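Local coordinates for protein uronate isomerase (Caulobacter crescentus, PDB 2Q01) that catalyses the isomerisation of D-glucuronate to D-fructuronate and of D-galacturonate to D-tagaturonate in the breakdown of hexuronates, at residues L237-F242 and L300-V305. Numbering follows the deposited sequence.
Sequences LRRQAF and LDDGLV
Arg239, on helix 228-244, reaches the last turn of helix 281-302, where Asp302 ends the helix, Gly303 turns the chain with positive phi (73°) and Leu304 leads on in extended form. The guanidinium takes the carboxylate of Asp302 side-on in a salt bridge: NE of Arg239 gives a hydrogen bond to OD1 of Asp302 at 2.9 Å, and NH2 of Arg239 gives one to OD2 of Asp302, also at 2.9 Å. Both oxygens use their syn lone pairs, and the two flat groups lie nearly coplanar, 15° apart. A bend at chi3 (72°) turns the arginine's end to meet the acid this way. From the anti side and tilted out of the carboxylate plane, the backbone N of Leu304 also donates to OD2 of Asp302 at 3.2 Å, closing an Asx turn. This turn carries the chain from the helix into strand 305-308, and the salt bridge joins helix 228-244 to the end of helix 281-302, two helices of the TIM-barrel-like fold. Leu304 lays CD2 over the centre of one guanidinium face, 3.7 Å from CZ of Arg239, while Met295 and Met298 of helix 281-302 also touch the arginine. A leucine in place of Arg239 would probably leave the Asp302 carboxylate without its charged mate. NH2 of Arg239 is additionally hydrogen-bonded to OG of Ser299, one turn back along helix 281-302.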
ATOM      1  N   LEU B 237     -26.357 -21.092  24.648  1.00 40.84           N
ATOM      2  CA  LEU B 237     -26.204 -21.287  26.087  1.00 40.25           C
ATOM      3  C   LEU B 237     -24.832 -20.847  26.596  1.00 45.93           C
ATOM      4  O   LEU B 237     -24.722 -20.305  27.697  1.00 53.30           O
ATOM      5  CB  LEU B 237     -26.471 -22.746  26.472  1.00 39.26           C
ATOM      6  CG  LEU B 237     -27.896 -23.302  26.349  1.00 39.73           C
ATOM      7  CD1 LEU B 237     -27.933 -24.724  26.875  1.00 50.70           C
ATOM      8  CD2 LEU B 237     -28.938 -22.438  27.062  1.00 45.59           C
ATOM      9  N   ARG B 238     -23.794 -21.076  25.796  1.00 44.52           N
ATOM     10  CA  ARG B 238     -22.443 -20.667  26.173  1.00 43.75           C
ATOM     11  C   ARG B 238     -22.249 -19.163  26.050  1.00 37.57           C
ATOM     12  O   ARG B 238     -21.609 -18.556  26.897  1.00 40.27           O
ATOM     13  CB  ARG B 238     -21.375 -21.429  25.378  1.00 42.15           C
ATOM     14  CG  ARG B 238     -21.215 -22.888  25.806  1.00 34.31           C
ATOM     15  CD  ARG B 238     -21.051 -23.014  27.300  1.00 27.81           C
ATOM     16  NE  ARG B 238     -19.705 -22.670  27.737  1.00 49.04           N
ATOM     17  CZ  ARG B 238     -19.385 -22.321  28.979  1.00 46.66           C
ATOM     18  NH1 ARG B 238     -18.126 -22.037  29.283  1.00 32.38           N
ATOM     19  NH2 ARG B 238     -20.322 -22.252  29.914  1.00 38.82           N
ATOM     20  N   ARG B 239     -22.828 -18.568  25.011  1.00 40.43           N
ATOM     21  CA  ARG B 239     -22.818 -17.122  24.852  1.00 36.52           C
ATOM     22  C   ARG B 239     -23.502 -16.418  26.017  1.00 44.40           C
ATOM     23  O   ARG B 239     -22.996 -15.407  26.505  1.00 53.90           O
ATOM     24  CB  ARG B 239     -23.463 -16.717  23.532  1.00 32.65           C
ATOM     25  CG  ARG B 239     -22.511 -16.792  22.358  1.00 32.85           C
ATOM     26  CD  ARG B 239     -23.257 -16.821  21.040  1.00 26.85           C
ATOM     27  NE  ARG B 239     -23.840 -15.525  20.715  1.00 32.32           N
ATOM     28  CZ  ARG B 239     -23.322 -14.671  19.835  1.00 41.41           C
ATOM     29  NH1 ARG B 239     -22.207 -14.967  19.183  1.00 40.62           N
ATOM     30  NH2 ARG B 239     -23.926 -13.517  19.603  1.00 53.82           N
ATOM     31  N   GLN B 240     -24.633 -16.970  26.460  1.00 36.53           N
ATOM     32  CA  GLN B 240     -25.362 -16.466  27.624  1.00 39.39           C
ATOM     33  C   GLN B 240     -24.507 -16.495  28.887  1.00 38.98           C
ATOM     34  O   GLN B 240     -24.505 -15.533  29.653  1.00 47.90           O
ATOM     35  CB  GLN B 240     -26.660 -17.259  27.842  1.00 37.77           C
ATOM     36  CG  GLN B 240     -27.638 -16.611  28.818  1.00 53.57           C
ATOM     37  CD  GLN B 240     -27.884 -15.138  28.518  1.00 68.56           C
ATOM     38  OE1 GLN B 240     -28.329 -14.774  27.423  1.00 62.13           O
ATOM     39  NE2 GLN B 240     -27.589 -14.282  29.493  1.00 53.23           N
ATOM     40  N   ALA B 241     -23.781 -17.596  29.082  1.00 39.52           N
ATOM     41  CA  ALA B 241     -22.845 -17.753  30.196  1.00 41.63           C
ATOM     42  C   ALA B 241     -21.716 -16.722  30.173  1.00 41.33           C
ATOM     43  O   ALA B 241     -21.240 -16.302  31.224  1.00 44.69           O
ATOM     44  CB  ALA B 241     -22.268 -19.160  30.204  1.00 38.81           C
ATOM     45  N   PHE B 242     -21.294 -16.327  28.973  1.00 44.69           N
ATOM     46  CA  PHE B 242     -20.253 -15.316  28.797  1.00 37.23           C
ATOM     47  C   PHE B 242     -20.784 -13.921  29.120  1.00 39.24           C
ATOM     48  O   PHE B 242     -20.105 -13.138  29.779  1.00 46.79           O
ATOM     49  CB  PHE B 242     -19.690 -15.361  27.376  1.00 26.24           C
ATOM     50  CG  PHE B 242     -18.594 -16.378  27.175  1.00 26.56           C
ATOM     51  CD1 PHE B 242     -18.847 -17.743  27.278  1.00 26.02           C
ATOM     52  CD2 PHE B 242     -17.306 -15.968  26.846  1.00 37.47           C
ATOM     53  CE1 PHE B 242     -17.840 -18.682  27.076  1.00 30.95           C
ATOM     54  CE2 PHE B 242     -16.288 -16.898  26.643  1.00 29.03           C
ATOM     55  CZ  PHE B 242     -16.555 -18.255  26.762  1.00 30.81           C
ATOM     56  N   LEU B 300     -28.137 -10.698  17.025  1.00 41.33           N
ATOM     57  CA  LEU B 300     -29.419 -10.018  16.876  1.00 35.74           C
ATOM     58  C   LEU B 300     -30.296 -10.189  18.113  1.00 41.96           C
ATOM     59  O   LEU B 300     -31.096  -9.306  18.437  1.00 49.28           O
ATOM     60  CB  LEU B 300     -30.153 -10.583  15.670  1.00 39.86           C
ATOM     61  CG  LEU B 300     -30.220  -9.832  14.344  1.00 39.54           C
ATOM     62  CD1 LEU B 300     -28.884  -9.273  13.887  1.00 40.15           C
ATOM     63  CD2 LEU B 300     -30.792 -10.786  13.323  1.00 41.18           C
ATOM     64  N   ASP B 301     -30.134 -11.325  18.795  1.00 42.58           N
ATOM     65  CA  ASP B 301     -30.890 -11.633  20.007  1.00 48.69           C
ATOM     66  C   ASP B 301     -30.177 -11.242  21.304  1.00 48.34           C
ATOM     67  O   ASP B 301     -30.792 -10.620  22.172  1.00 57.90           O
ATOM     68  CB  ASP B 301     -31.284 -13.115  20.042  1.00 52.89           C
ATOM     69  CG  ASP B 301     -32.310 -13.474  18.975  1.00 71.20           C
ATOM     70  OD1 ASP B 301     -32.152 -14.534  18.329  1.00 86.87           O
ATOM     71  OD2 ASP B 301     -33.275 -12.703  18.776  1.00 61.41           O
ATOM     72  N   ASP B 302     -28.897 -11.597  21.434  1.00 44.22           N
ATOM     73  CA  ASP B 302     -28.164 -11.387  22.696  1.00 46.41           C
ATOM     74  C   ASP B 302     -27.261 -10.148  22.768  1.00 47.28           C
ATOM     75  O   ASP B 302     -26.719  -9.834  23.833  1.00 53.55           O
ATOM     76  CB  ASP B 302     -27.422 -12.664  23.152  1.00 47.98           C
ATOM     77  CG  ASP B 302     -26.293 -13.101  22.207  1.00 53.25           C
ATOM     78  OD1 ASP B 302     -25.962 -14.307  22.230  1.00 48.33           O
ATOM     79  OD2 ASP B 302     -25.721 -12.275  21.459  1.00 59.65           O
ATOM     80  N   GLY B 303     -27.100  -9.457  21.644  1.00 40.55           N
ATOM     81  CA  GLY B 303     -26.387  -8.182  21.611  1.00 43.39           C
ATOM     82  C   GLY B 303     -24.875  -8.240  21.750  1.00 44.81           C
ATOM     83  O   GLY B 303     -24.245  -7.250  22.131  1.00 54.05           O
ATOM     84  N   LEU B 304     -24.290  -9.395  21.449  1.00 41.33           N
ATOM     85  CA  LEU B 304     -22.837  -9.534  21.404  1.00 38.54           C
ATOM     86  C   LEU B 304     -22.228  -8.858  20.182  1.00 38.30           C
ATOM     87  O   LEU B 304     -22.575  -9.176  19.049  1.00 48.28           O
ATOM     88  CB  LEU B 304     -22.436 -11.006  21.444  1.00 37.53           C
ATOM     89  CG  LEU B 304     -21.601 -11.491  22.628  1.00 38.24           C
ATOM     90  CD1 LEU B 304     -22.051 -10.863  23.922  1.00 28.22           C
ATOM     91  CD2 LEU B 304     -21.639 -13.001  22.716  1.00 28.28           C
ATOM     92  N   VAL B 305     -21.328  -7.914  20.433  1.00 42.34           N
ATOM     93  CA  VAL B 305     -20.599  -7.215  19.379  1.00 38.79           C
ATOM     94  C   VAL B 305     -19.591  -8.166  18.737  1.00 39.23           C
ATOM     95  O   VAL B 305     -18.820  -8.827  19.418  1.00 39.18           O
ATOM     96  CB  VAL B 305     -19.902  -5.946  19.924  1.00 37.62           C
ATOM     97  CG1 VAL B 305     -18.939  -5.394  18.918  1.00 23.38           C
ATOM     98  CG2 VAL B 305     -20.934  -4.887  20.288  1.00 23.21           C
TER